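Local coordinates for protein laccase (Botrytis aclada, PDB 3SQR) that oxidises phenolic substrates with copper ions while reducing dioxygen to water, and probably serves in lignin degradation and detoxification of lignin-derived products, at residues Asn107-Thr113 with Thr152-Gln158; Ile272-Phe276 with Asn329-Ser335; Tyr298-Leu304 with Arg365-Glu371. All blocks are in the same frame, centred on the assembly; numbering follows the deposited sequence.

Contact 1: Asn107-Thr113 with Thr152-Gln158; sequences NLIIHVT and TLTYKFQ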
loop_
_atom_site.group_PDB
_atom_site.type_symbol
_atom_site.label_atom_id
_atom_site.label_comp_id
_atom_site.label_asym_id
_atom_site.label_seq_id
_atom_site.Cartn_x
_atom_site.Cartn_y
_atom_site.Cartn_z
ATOM N N ASN A 107 8.346 2.630 19.460
ATOM C CA ASN A 107 7.236 1.688 19.702
ATOM C C ASN A 107 6.001 2.490 19.560
ATOM O O ASN A 107 5.917 3.534 20.182
ATOM C CB ASN A 107 7.389 1.066 21.083
ATOM C CG ASN A 107 8.609 0.172 21.149
ATOM O OD1 ASN A 107 8.760 -0.724 20.356
ATOM N ND2 ASN A 107 9.512 0.437 22.097
ATOM N N LEU A 108 5.070 2.010 18.722
ATOM C CA LEU A 108 3.791 2.643 18.479
ATOM C C LEU A 108 2.735 1.900 19.276
ATOM O O LEU A 108 2.701 0.674 19.271
ATOM C CB LEU A 108 3.442 2.651 17.004
ATOM C CG LEU A 108 4.534 3.244 16.097
ATOM C CD1 LEU A 108 3.966 3.479 14.663
ATOM C CD2 LEU A 108 5.213 4.511 16.683
ATOM N N ILE A 109 1.876 2.657 19.916
ATOM C CA ILE A 109 0.640 2.173 20.526
ATOM C C ILE A 109 -0.495 2.924 19.856
ATOM O O ILE A 109 -0.591 4.149 20.015
ATOM C CB ILE A 109 0.652 2.465 22.007
ATOM C CG1 ILE A 109 1.863 1.794 22.651
ATOM C CG2 ILE A 109 -0.650 1.956 22.638
ATOM C CD1 ILE A 109 2.006 2.134 24.112
ATOM N N ILE A 110 -1.316 2.226 19.083
ATOM C CA ILE A 110 -2.354 2.894 18.325
ATOM C C ILE A 110 -3.697 2.293 18.705
ATOM O O ILE A 110 -4.005 1.196 18.339
ATOM C CB ILE A 110 -2.151 2.789 16.844
ATOM C CG1 ILE A 110 -0.695 3.207 16.500
ATOM C CG2 ILE A 110 -3.279 3.586 16.095
ATOM C CD1 ILE A 110 -0.190 2.776 15.137
ATOM N N HIS A 111 -4.442 3.040 19.497
ATOM C CA HIS A 111 -5.778 2.649 19.931
ATOM C C HIS A 111 -6.769 2.929 18.856
ATOM O O HIS A 111 -7.003 4.104 18.546
ATOM C CB HIS A 111 -6.205 3.402 21.185
ATOM C CG HIS A 111 -5.170 3.422 22.262
ATOM N ND1 HIS A 111 -5.033 2.398 23.175
ATOM C CD2 HIS A 111 -4.245 4.350 22.598
ATOM C CE1 HIS A 111 -4.042 2.680 24.004
ATOM N NE2 HIS A 111 -3.557 3.867 23.690
ATOM N N VAL A 112 -7.331 1.873 18.256
ATOM C CA VAL A 112 -8.232 2.015 17.129
ATOM C C VAL A 112 -9.614 1.658 17.592
ATOM O O VAL A 112 -9.905 0.484 17.863
ATOM C CB VAL A 112 -7.871 1.156 15.935
ATOM C CG1 VAL A 112 -8.868 1.358 14.817
ATOM C CG2 VAL A 112 -6.422 1.585 15.412
ATOM N N THR A 113 -10.476 2.658 17.583
ATOM C CA THR A 113 -11.898 2.441 17.947
ATOM C C THR A 113 -12.745 2.485 16.722
ATOM O O THR A 113 -12.651 3.422 15.902
ATOM C CB THR A 113 -12.374 3.525 18.940
ATOM O OG1 THR A 113 -11.553 3.516 20.141
ATOM C CG2 THR A 113 -13.894 3.319 19.262
ATOM N N THR A 152 -12.711 -1.332 20.539
ATOM C CA THR A 152 -11.370 -0.801 20.397
ATOM C C THR A 152 -10.341 -1.926 20.379
ATOM O O THR A 152 -10.421 -2.874 21.185
ATOM C CB THR A 152 -11.049 0.226 21.500
ATOM O OG1 THR A 152 -12.015 1.289 21.410
ATOM C CG2 THR A 152 -9.568 0.773 21.340
ATOM N N LEU A 153 -9.347 -1.786 19.486
ATOM C CA LEU A 153 -8.224 -2.667 19.471
ATOM C C LEU A 153 -7.028 -1.785 19.485
ATOM O O LEU A 153 -6.954 -0.927 18.637
ATOM C CB LEU A 153 -8.184 -3.502 18.213
ATOM C CG LEU A 153 -7.002 -4.448 18.099
ATOM C CD1 LEU A 153 -6.698 -5.358 19.352
ATOM C CD2 LEU A 153 -7.182 -5.259 16.789
ATOM N N THR A 154 -6.129 -2.066 20.422
ATOM C CA THR A 154 -4.842 -1.329 20.522
ATOM C C THR A 154 -3.746 -2.103 19.805
ATOM O O THR A 154 -3.291 -3.137 20.246
ATOM C CB THR A 154 -4.485 -1.053 21.973
ATOM O OG1 THR A 154 -5.561 -0.296 22.565
ATOM C CG2 THR A 154 -3.118 -0.246 22.068
ATOM N N TYR A 155 -3.270 -1.534 18.709
ATOM C CA TYR A 155 -2.184 -2.122 17.964
ATOM C C TYR A 155 -0.887 -1.657 18.586
ATOM O O TYR A 155 -0.744 -0.501 18.937
ATOM C CB TYR A 155 -2.270 -1.717 16.505
ATOM C CG TYR A 155 -3.491 -2.252 15.748
ATOM C CD1 TYR A 155 -4.755 -1.651 15.823
ATOM C CD2 TYR A 155 -3.382 -3.367 14.963
ATOM C CE1 TYR A 155 -5.831 -2.117 15.117
ATOM C CE2 TYR A 155 -4.427 -3.830 14.262
ATOM C CZ TYR A 155 -5.665 -3.244 14.325
ATOM O OH TYR A 155 -6.707 -3.750 13.562
ATOM N N LYS A 156 0.017 -2.597 18.763
ATOM C CA LYS A 156 1.331 -2.320 19.271
ATOM C C LYS A 156 2.387 -2.910 18.434
ATOM O O LYS A 156 2.411 -4.132 18.252
ATOM C CB LYS A 156 1.422 -2.855 20.724
ATOM C CG LYS A 156 0.480 -2.135 21.693
ATOM C CD LYS A 156 0.741 -2.653 23.158
ATOM C CE LYS A 156 -0.196 -2.009 24.195
ATOM N NZ LYS A 156 0.446 -2.040 25.609
ATOM N N PHE A 157 3.370 -2.097 17.974
ATOM C CA PHE A 157 4.417 -2.622 17.235
ATOM C C PHE A 157 5.552 -1.650 17.241
ATOM O O PHE A 157 5.331 -0.475 17.523
ATOM C CB PHE A 157 4.038 -3.004 15.801
ATOM C CG PHE A 157 3.409 -1.907 15.019
ATOM C CD1 PHE A 157 2.046 -1.718 15.055
ATOM C CD2 PHE A 157 4.169 -1.030 14.256
ATOM C CE1 PHE A 157 1.422 -0.724 14.309
ATOM C CE2 PHE A 157 3.518 -0.011 13.518
ATOM C CZ PHE A 157 2.123 0.103 13.542
ATOM N N GLN A 158 6.737 -2.187 17.076
ATOM C CA GLN A 158 7.903 -1.368 16.833
ATOM C C GLN A 158 8.083 -1.084 15.376
ATOM O O GLN A 158 7.920 -1.960 14.503
ATOM C CB GLN A 158 9.197 -2.019 17.373
ATOM C CG GLN A 158 10.365 -1.104 17.429
ATOM C CD GLN A 158 11.539 -1.726 18.151
ATOM O OE1 GLN A 158 11.675 -2.958 18.154
ATOM N NE2 GLN A 158 12.425 -0.874 18.741
#
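Leu-108 and Phe-157, Ile-110 and Tyr-155, and Val-112 and Leu-153 are hydrogen-bonded pairs of two antiparallel strands, each pair closed by two N-H...O=C bonds. The shortest of the six include Leu-108 N to Phe-157 O at 2.8 Å. The longest is Phe-157 N to Leu-108 O at 3.1 Å. CA-H...O contacts such as Thr-152 CA to Val-112 O, 3.2 Å, fill in between them. Strand 152-158 forms one margin of a four-stranded sheet, while 107-113 also bonds along its other side to strand 67-79, in the first cupredoxin-like domain of this multicopper oxidase.

Apolar contacts lie on the face carrying Leu-108, Ile-110, Tyr-155 and Phe-157. With CG of Phe-157 held between its backbone N and carbonyl carbon (chi1 54°), the ring leans over the neighbouring strand: CE2 meets Leu-108 CD1 at 3.7 Å, CB of the same leucine lies over one ring face, and CZ reaches Ile-110 CD1 at 3.9 Å. Val-112 CG2 approaches CD1 of the Tyr-155 ring at 3.7 Å. Trp-125 packs against both aromatic rings, and Gln-144 and the backbone N of Ile-123 hold the Tyr-155 hydroxyl.

Polar contacts mark the opposite face. His-111 and Thr-154 run alongside each other off the sheet, and ND1 is hydrogen-bonded to OG1 at 2.8 Å, close to the ring plane though bent (139°); NE2 of that imidazole bonds Glu-69, and Trp-71 stacks on the ring. Thr-113 OG1 and Thr-152 OG1 share a short hydrogen bond of 2.6 Å. On the same face Ile-109 CG2 and Thr-154 CG2 press together, closer than usual for two methyls.

Contact 2: Ile272-Phe276 with Asn329-Ser335; sequences IDSHF and NWGTTCS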
loop_
_atom_site.group_PDB
_atom_site.type_symbol
_atom_site.label_atom_id
_atom_site.label_comp_id
_atom_site.label_asym_id
_atom_site.label_seq_id
_atom_site.Cartn_x
_atom_site.Cartn_y
_atom_site.Cartn_z
ATOM N N ILE A 272 -8.139 2.755 -5.502
ATOM C CA ILE A 272 -8.885 1.482 -5.559
ATOM C C ILE A 272 -8.387 0.704 -6.761
ATOM O O ILE A 272 -8.161 -0.490 -6.712
ATOM C CB ILE A 272 -10.405 1.825 -5.741
ATOM C CG1 ILE A 272 -10.949 2.424 -4.468
ATOM C CG2 ILE A 272 -11.252 0.621 -6.175
ATOM C CD1 ILE A 272 -12.280 3.157 -4.711
ATOM N N ASP A 273 -8.234 1.415 -7.859
ATOM C CA ASP A 273 -7.769 0.792 -9.116
ATOM C C ASP A 273 -7.224 1.835 -10.018
ATOM O O ASP A 273 -7.868 2.242 -10.981
ATOM C CB ASP A 273 -8.910 0.061 -9.788
ATOM C CG ASP A 273 -8.433 -0.900 -10.898
ATOM O OD1 ASP A 273 -7.268 -0.830 -11.295
ATOM O OD2 ASP A 273 -9.237 -1.737 -11.337
ATOM N N SER A 274 -6.004 2.276 -9.706
ATOM C CA SER A 274 -5.373 3.419 -10.339
ATOM C C SER A 274 -3.942 3.112 -10.550
ATOM O O SER A 274 -3.306 2.572 -9.645
ATOM C CB SER A 274 -5.487 4.687 -9.453
ATOM O OG SER A 274 -5.104 4.354 -8.123
ATOM N N HIS A 275 -3.393 3.612 -11.641
ATOM C CA HIS A 275 -1.960 3.549 -11.901
ATOM C C HIS A 275 -1.528 4.944 -12.242
ATOM O O HIS A 275 -2.224 5.651 -13.001
ATOM C CB HIS A 275 -1.602 2.625 -13.069
ATOM C CG HIS A 275 -0.159 2.268 -13.122
ATOM N ND1 HIS A 275 0.794 3.095 -13.676
ATOM C CD2 HIS A 275 0.507 1.191 -12.636
ATOM C CE1 HIS A 275 1.989 2.530 -13.533
ATOM N NE2 HIS A 275 1.836 1.361 -12.949
ATOM N N PHE A 276 -0.388 5.309 -11.716
ATOM C CA PHE A 276 0.140 6.655 -11.904
ATOM C C PHE A 276 1.521 6.611 -12.489
ATOM O O PHE A 276 2.263 5.669 -12.336
ATOM C CB PHE A 276 0.086 7.528 -10.616
ATOM C CG PHE A 276 -1.308 7.769 -10.113
ATOM C CD1 PHE A 276 -2.126 8.727 -10.686
ATOM C CD2 PHE A 276 -1.814 6.994 -9.087
ATOM C CE1 PHE A 276 -3.394 8.942 -10.251
ATOM C CE2 PHE A 276 -3.085 7.192 -8.636
ATOM C CZ PHE A 276 -3.900 8.172 -9.249
ATOM N N ASN A 329 -0.501 11.569 -14.317
ATOM C CA ASN A 329 -0.512 10.687 -15.502
ATOM C C ASN A 329 -1.196 9.390 -15.209
ATOM O O ASN A 329 -0.618 8.302 -15.323
ATOM C CB ASN A 329 0.889 10.437 -16.006
ATOM C CG ASN A 329 1.506 11.645 -16.638
ATOM O OD1 ASN A 329 0.902 12.268 -17.535
ATOM N ND2 ASN A 329 2.737 11.908 -16.309
ATOM N N TRP A 330 -2.459 9.494 -14.920
ATOM C CA TRP A 330 -3.329 8.354 -14.797
ATOM C C TRP A 330 -3.110 7.413 -15.978
ATOM O O TRP A 330 -3.231 7.871 -17.167
ATOM C CB TRP A 330 -4.779 8.788 -14.820
ATOM C CG TRP A 330 -5.776 7.699 -14.747
ATOM C CD1 TRP A 330 -6.232 6.915 -15.782
ATOM C CD2 TRP A 330 -6.328 7.142 -13.572
ATOM N NE1 TRP A 330 -7.052 5.925 -15.316
ATOM C CE2 TRP A 330 -7.139 6.052 -13.962
ATOM C CE3 TRP A 330 -6.271 7.504 -12.199
ATOM C CZ2 TRP A 330 -7.837 5.289 -13.052
ATOM C CZ3 TRP A 330 -7.015 6.781 -11.316
ATOM C CH2 TRP A 330 -7.767 5.661 -11.729
ATOM N N GLY A 331 -2.826 6.144 -15.671
ATOM C CA GLY A 331 -2.695 5.094 -16.697
ATOM C C GLY A 331 -4.020 4.654 -17.305
ATOM O O GLY A 331 -4.660 3.750 -16.814
ATOM N N THR A 332 -4.421 5.280 -18.404
ATOM C CA THR A 332 -5.745 4.958 -18.982
ATOM C C THR A 332 -5.783 3.537 -19.561
ATOM O O THR A 332 -6.824 2.898 -19.556
ATOM C CB THR A 332 -6.096 5.954 -20.093
ATOM O OG1 THR A 332 -5.001 6.072 -20.992
ATOM C CG2 THR A 332 -6.394 7.344 -19.477
ATOM N N THR A 333 -4.646 3.022 -19.988
ATOM C CA THR A 333 -4.594 1.618 -20.424
ATOM C C THR A 333 -4.677 0.610 -19.269
ATOM O O THR A 333 -4.999 -0.553 -19.476
ATOM C CB THR A 333 -3.355 1.298 -21.250
ATOM O OG1 THR A 333 -2.203 1.601 -20.502
ATOM C CG2 THR A 333 -3.295 2.130 -22.542
ATOM N N CYS A 334 -4.493 1.095 -18.033
ATOM C CA CYS A 334 -4.472 0.217 -16.868
ATOM C C CYS A 334 -5.867 0.059 -16.265
ATOM O O CYS A 334 -6.279 -1.025 -15.814
ATOM C CB CYS A 334 -3.440 0.768 -15.846
ATOM S SG CYS A 334 -1.937 1.419 -16.462
ATOM N N SER A 335 -6.577 1.183 -16.174
ATOM C CA SER A 335 -7.931 1.187 -15.760
ATOM C C SER A 335 -8.578 2.535 -16.181
ATOM O O SER A 335 -7.898 3.509 -16.506
ATOM C CB SER A 335 -8.041 0.994 -14.258
ATOM O OG SER A 335 -7.465 2.153 -13.585
HETATM O O HOH W 1 -5.079 0.751 -12.499
HETATM O O HOH W 2 -5.546 -2.246 -13.516
HETATM O O HOH W 3 -4.925 3.486 -14.102
HETATM O O HOH W 4 0.188 5.420 -15.074
#
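Ser-335 OG is gripped by three partners: it donates to Asp-273 O at 2.6 Å and accepts from two waters. One of these waters also donates to Asp-273 OD1. The other takes the N-H of His-275 and donates to Gly-331 O, so a single hydroxyl ties both loops together. OG stands well above the plane of the Asp-273 carbonyl, placed there by a first torsion that sets it between the backbone N and carbonyl carbon of Ser-335. A further water spans Asp-273 OD1 and Cys-334 O.

The direct backbone link is Gly-331 N to His-275 O, 2.8 Å and nearly straight at 170°. Gly-331 O in turn accepts from the N-H groups of Cys-334 and Ser-335, folding 331-335 into a tight turn. That turn sets Cys-334 SG 3.6 Å from His-275 CB and obliquely off the imidazole; the sulfur continues into the disulfide with Cys-368. His-275 ND1 shares a water with Asn-329 O.

The CG of Trp-330 is anti to the backbone N (chi1 178°), which turns the indole toward 272-276, while NE1 donates to Ser-335 O of its own loop at 2.8 Å, near the ring plane. The water held by Ser-335 OG and His-275 N lies over one indole face. The six-membered ring turns its edge to the face of Phe-276 in an offset edge-to-face pair, planes at 87° and CE3 3.8 Å from Phe-276 CE1.

Asp-273 packs against Trp-530 and lies about 5 Å, side chain to side chain, from His-531, a ligand of the mononuclear copper. Loop 272-276 of the second cupredoxin-like domain, with 329-335 packed behind it through Ser-335 and Trp-330, therefore borders the type 1 copper site, the entry point for substrate electrons in laccases.

Contact 3: Tyr298-Leu304 with Arg365-Glu371; sequences YTTDTLL and RGTCEDE. With MAN (alpha-D-mannopyranose), chain L.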
loop_
_atom_site.group_PDB
_atom_site.type_symbol
_atom_site.label_atom_id
_atom_site.label_comp_id
_atom_site.label_asym_id
_atom_site.label_seq_id
_atom_site.Cartn_x
_atom_site.Cartn_y
_atom_site.Cartn_z
ATOM N N TYR A 298 18.579 7.565 -8.423
ATOM C CA TYR A 298 18.554 7.698 -9.849
ATOM C C TYR A 298 17.578 8.797 -10.225
ATOM O O TYR A 298 16.668 9.176 -9.454
ATOM C CB TYR A 298 18.254 6.395 -10.562
ATOM C CG TYR A 298 16.781 5.978 -10.565
ATOM C CD1 TYR A 298 16.251 5.293 -9.496
ATOM C CD2 TYR A 298 15.965 6.271 -11.635
ATOM C CE1 TYR A 298 14.935 4.888 -9.505
ATOM C CE2 TYR A 298 14.627 5.867 -11.659
ATOM C CZ TYR A 298 14.148 5.140 -10.562
ATOM O OH TYR A 298 12.857 4.710 -10.519
ATOM N N THR A 299 17.819 9.388 -11.386
ATOM C CA THR A 299 16.976 10.485 -11.828
ATOM C C THR A 299 16.034 10.013 -12.913
ATOM O O THR A 299 16.336 9.143 -13.741
ATOM C CB THR A 299 17.820 11.686 -12.309
ATOM O OG1 THR A 299 18.754 11.232 -13.283
ATOM C CG2 THR A 299 18.545 12.317 -11.168
ATOM N N THR A 300 14.837 10.571 -12.881
ATOM C CA THR A 300 13.825 10.224 -13.820
ATOM C C THR A 300 12.917 11.434 -13.993
ATOM O O THR A 300 12.763 12.223 -13.067
ATOM C CB THR A 300 13.022 8.956 -13.362
ATOM O OG1 THR A 300 12.203 8.555 -14.440
ATOM C CG2 THR A 300 12.163 9.277 -12.060
ATOM N N ASP A 301 12.329 11.573 -15.172
ATOM C CA ASP A 301 11.340 12.626 -15.418
ATOM C C ASP A 301 9.929 12.242 -15.005
ATOM O O ASP A 301 9.077 13.119 -14.796
ATOM C CB ASP A 301 11.299 12.979 -16.922
ATOM C CG ASP A 301 12.541 13.703 -17.383
ATOM O OD1 ASP A 301 13.069 14.557 -16.627
ATOM O OD2 ASP A 301 12.970 13.395 -18.517
ATOM N N THR A 302 9.677 10.944 -14.982
ATOM C CA THR A 302 8.351 10.439 -14.612
ATOM C C THR A 302 8.559 9.205 -13.761
ATOM O O THR A 302 9.626 8.603 -13.786
ATOM C CB THR A 302 7.446 10.137 -15.785
ATOM O OG1 THR A 302 7.782 8.882 -16.339
ATOM C CG2 THR A 302 7.518 11.218 -16.867
ATOM N N LEU A 303 7.539 8.814 -13.011
ATOM C CA LEU A 303 7.755 7.743 -12.005
ATOM C C LEU A 303 6.481 6.886 -11.952
ATOM O O LEU A 303 5.390 7.372 -11.518
ATOM C CB LEU A 303 8.031 8.416 -10.678
ATOM C CG LEU A 303 8.353 7.575 -9.440
ATOM C CD1 LEU A 303 9.364 6.502 -9.751
ATOM C CD2 LEU A 303 8.797 8.443 -8.284
ATOM N N LEU A 304 6.620 5.650 -12.425
ATOM C CA LEU A 304 5.551 4.693 -12.512
ATOM C C LEU A 304 5.279 4.216 -11.092
ATOM O O LEU A 304 6.217 3.858 -10.397
ATOM C CB LEU A 304 5.903 3.525 -13.406
ATOM C CG LEU A 304 6.053 3.856 -14.909
ATOM C CD1 LEU A 304 6.863 2.739 -15.621
ATOM C CD2 LEU A 304 4.685 4.012 -15.503
ATOM N N ARG A 365 5.691 7.429 -20.392
ATOM C CA ARG A 365 5.807 6.097 -20.942
ATOM C C ARG A 365 4.432 5.501 -21.241
ATOM O O ARG A 365 4.268 4.839 -22.249
ATOM C CB ARG A 365 6.619 5.205 -20.002
ATOM C CG ARG A 365 8.056 5.489 -20.028
ATOM C CD ARG A 365 8.786 4.890 -18.832
ATOM N NE ARG A 365 8.537 5.712 -17.655
ATOM C CZ ARG A 365 9.143 5.501 -16.494
ATOM N NH1 ARG A 365 9.966 4.473 -16.363
ATOM N NH2 ARG A 365 8.942 6.312 -15.486
ATOM N N GLY A 366 3.442 5.765 -20.370
ATOM C CA GLY A 366 2.055 5.433 -20.586
ATOM C C GLY A 366 1.745 3.966 -20.386
ATOM O O GLY A 366 0.689 3.472 -20.789
ATOM N N THR A 367 2.656 3.268 -19.699
ATOM C CA THR A 367 2.444 1.873 -19.381
ATOM C C THR A 367 1.907 1.654 -17.976
ATOM O O THR A 367 1.753 2.597 -17.191
ATOM C CB THR A 367 3.792 1.122 -19.467
ATOM O OG1 THR A 367 4.622 1.581 -18.388
ATOM C CG2 THR A 367 4.521 1.413 -20.831
ATOM N N CYS A 368 1.634 0.393 -17.679
ATOM C CA CYS A 368 1.177 -0.038 -16.329
ATOM C C CYS A 368 2.291 -0.743 -15.588
ATOM O O CYS A 368 2.048 -1.398 -14.595
ATOM C CB CYS A 368 -0.061 -0.906 -16.413
ATOM S SG CYS A 368 -1.302 -0.203 -17.510
ATOM N N GLU A 369 3.502 -0.587 -16.089
ATOM C CA GLU A 369 4.672 -1.208 -15.484
ATOM C C GLU A 369 5.031 -0.567 -14.165
ATOM O O GLU A 369 4.578 0.566 -13.823
ATOM C CB GLU A 369 5.870 -1.118 -16.437
ATOM C CG GLU A 369 5.529 -1.777 -17.736
ATOM C CD GLU A 369 6.700 -1.974 -18.645
ATOM O OE1 GLU A 369 7.865 -1.788 -18.235
ATOM O OE2 GLU A 369 6.409 -2.262 -19.812
ATOM N N ASP A 370 5.925 -1.250 -13.464
ATOM C CA ASP A 370 6.639 -0.619 -12.391
ATOM C C ASP A 370 7.852 0.093 -13.001
ATOM O O ASP A 370 8.163 -0.074 -14.219
ATOM C CB ASP A 370 7.160 -1.626 -11.359
ATOM C CG ASP A 370 6.053 -2.261 -10.507
ATOM O OD1 ASP A 370 4.901 -1.791 -10.510
ATOM O OD2 ASP A 370 6.385 -3.194 -9.729
ATOM N N GLU A 371 8.564 0.831 -12.152
ATOM C CA GLU A 371 9.886 1.340 -12.544
ATOM C C GLU A 371 10.767 0.182 -12.967
ATOM O O GLU A 371 10.625 -0.945 -12.490
ATOM C CB GLU A 371 10.537 2.177 -11.445
ATOM C CG GLU A 371 9.957 3.551 -11.298
ATOM C CD GLU A 371 10.258 4.406 -12.487
ATOM O OE1 GLU A 371 11.438 4.661 -12.713
ATOM O OE2 GLU A 371 9.316 4.816 -13.193
HETATM C C1 MAN L . 16.675 3.485 -13.870
HETATM C C2 MAN L . 16.148 4.224 -15.094
HETATM C C3 MAN L . 16.127 3.327 -16.324
HETATM C C4 MAN L . 17.516 2.720 -16.537
HETATM C C5 MAN L . 17.944 1.989 -15.257
HETATM C C6 MAN L . 19.368 1.435 -15.401
HETATM O O2 MAN L . 16.952 5.382 -15.280
HETATM O O3 MAN L . 15.624 4.069 -17.438
HETATM O O4 MAN L . 17.447 1.786 -17.574
HETATM O O5 MAN L . 17.932 2.877 -14.143
HETATM O O6 MAN L . 20.241 2.554 -15.592
HETATM O O HOH W 5 12.402 5.784 -14.861
HETATM O O HOH W 6 6.853 1.312 -9.731
#
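Glu-371 reaches back from its loop to Tyr-298 and Leu-304, one carboxylate oxygen for each. The side chain is bent at chi2, folding the carboxylate toward the end of strand 293-300 and the start of 303-305. OE1 receives the Tyr-298 hydroxyl at 2.6 Å on its anti side, 27° out of the carboxylate plane; the oxygen sits at the edge of the ring, and ring and carboxylate are close to coplanar. Tyr-298 CG lies between its backbone N and carbonyl carbon (chi1 78°), which tips the ring toward the loop; CD2 of this ring also borders C1 of a glycan mannose. A water also donates to OE1 and to Thr-300 OG1, whose own hydroxyl donates to Thr-302 O.

OE2 takes the N-H of Leu-304 on its anti side, 2.9 Å and almost straight at 175°, and uses its syn lone pair for the salt bridge from Arg-365 NH2 at 2.8 Å. The flank of Glu-371 is covered as well, CG resting on Leu-303 CD1.

Arg-365, bent at chi3, runs antiparallel alongside Thr-302 and lends NH2 to Thr-302 OG1 at 2.9 Å. Glu-277 holds both partners, by a salt bridge to Arg-365 NE and a hydrogen bond to the threonine hydroxyl. Leu-304 CD1 lies 3.6 Å over the centre of the guanidinium face, an apolar floor against the charge. Leu-304 CB meets Glu-369 O at 3.3 Å, and CD2 of that leucine leans on Thr-367.

A water joins Leu-304 O to Glu-371 N. Here two edge strands of the second cupredoxin-like domain, 293-300 and 303-305, and the turn between them are clasped by the linker leading to the third domain, through a buried carboxylate shared between backbone, tyrosine and arginine.

How the contacts relate
Contact 1 stands apart, its centre 33 to 36 Å from the others and across the middle of the chain, in the first domain. Contacts 2 and 3 are neighbours, centres 13 Å apart, joined by the Cys-334 to Cys-368 disulfide and a weak hydrogen bond from His-275 to Glu-369. Regular main-chain pairing carries contact 1, a sheet margin with one buried apolar face and one polar, partly exposed face. Contact 2, the most buried, combines two direct hydrogen bonds with bridging waters and an aromatic pair. Contact 3, partly buried beside a glycan, uses a carboxylate and a guanidinium, paired within the linker, to grip neutral donors and acceptors of the edge strands.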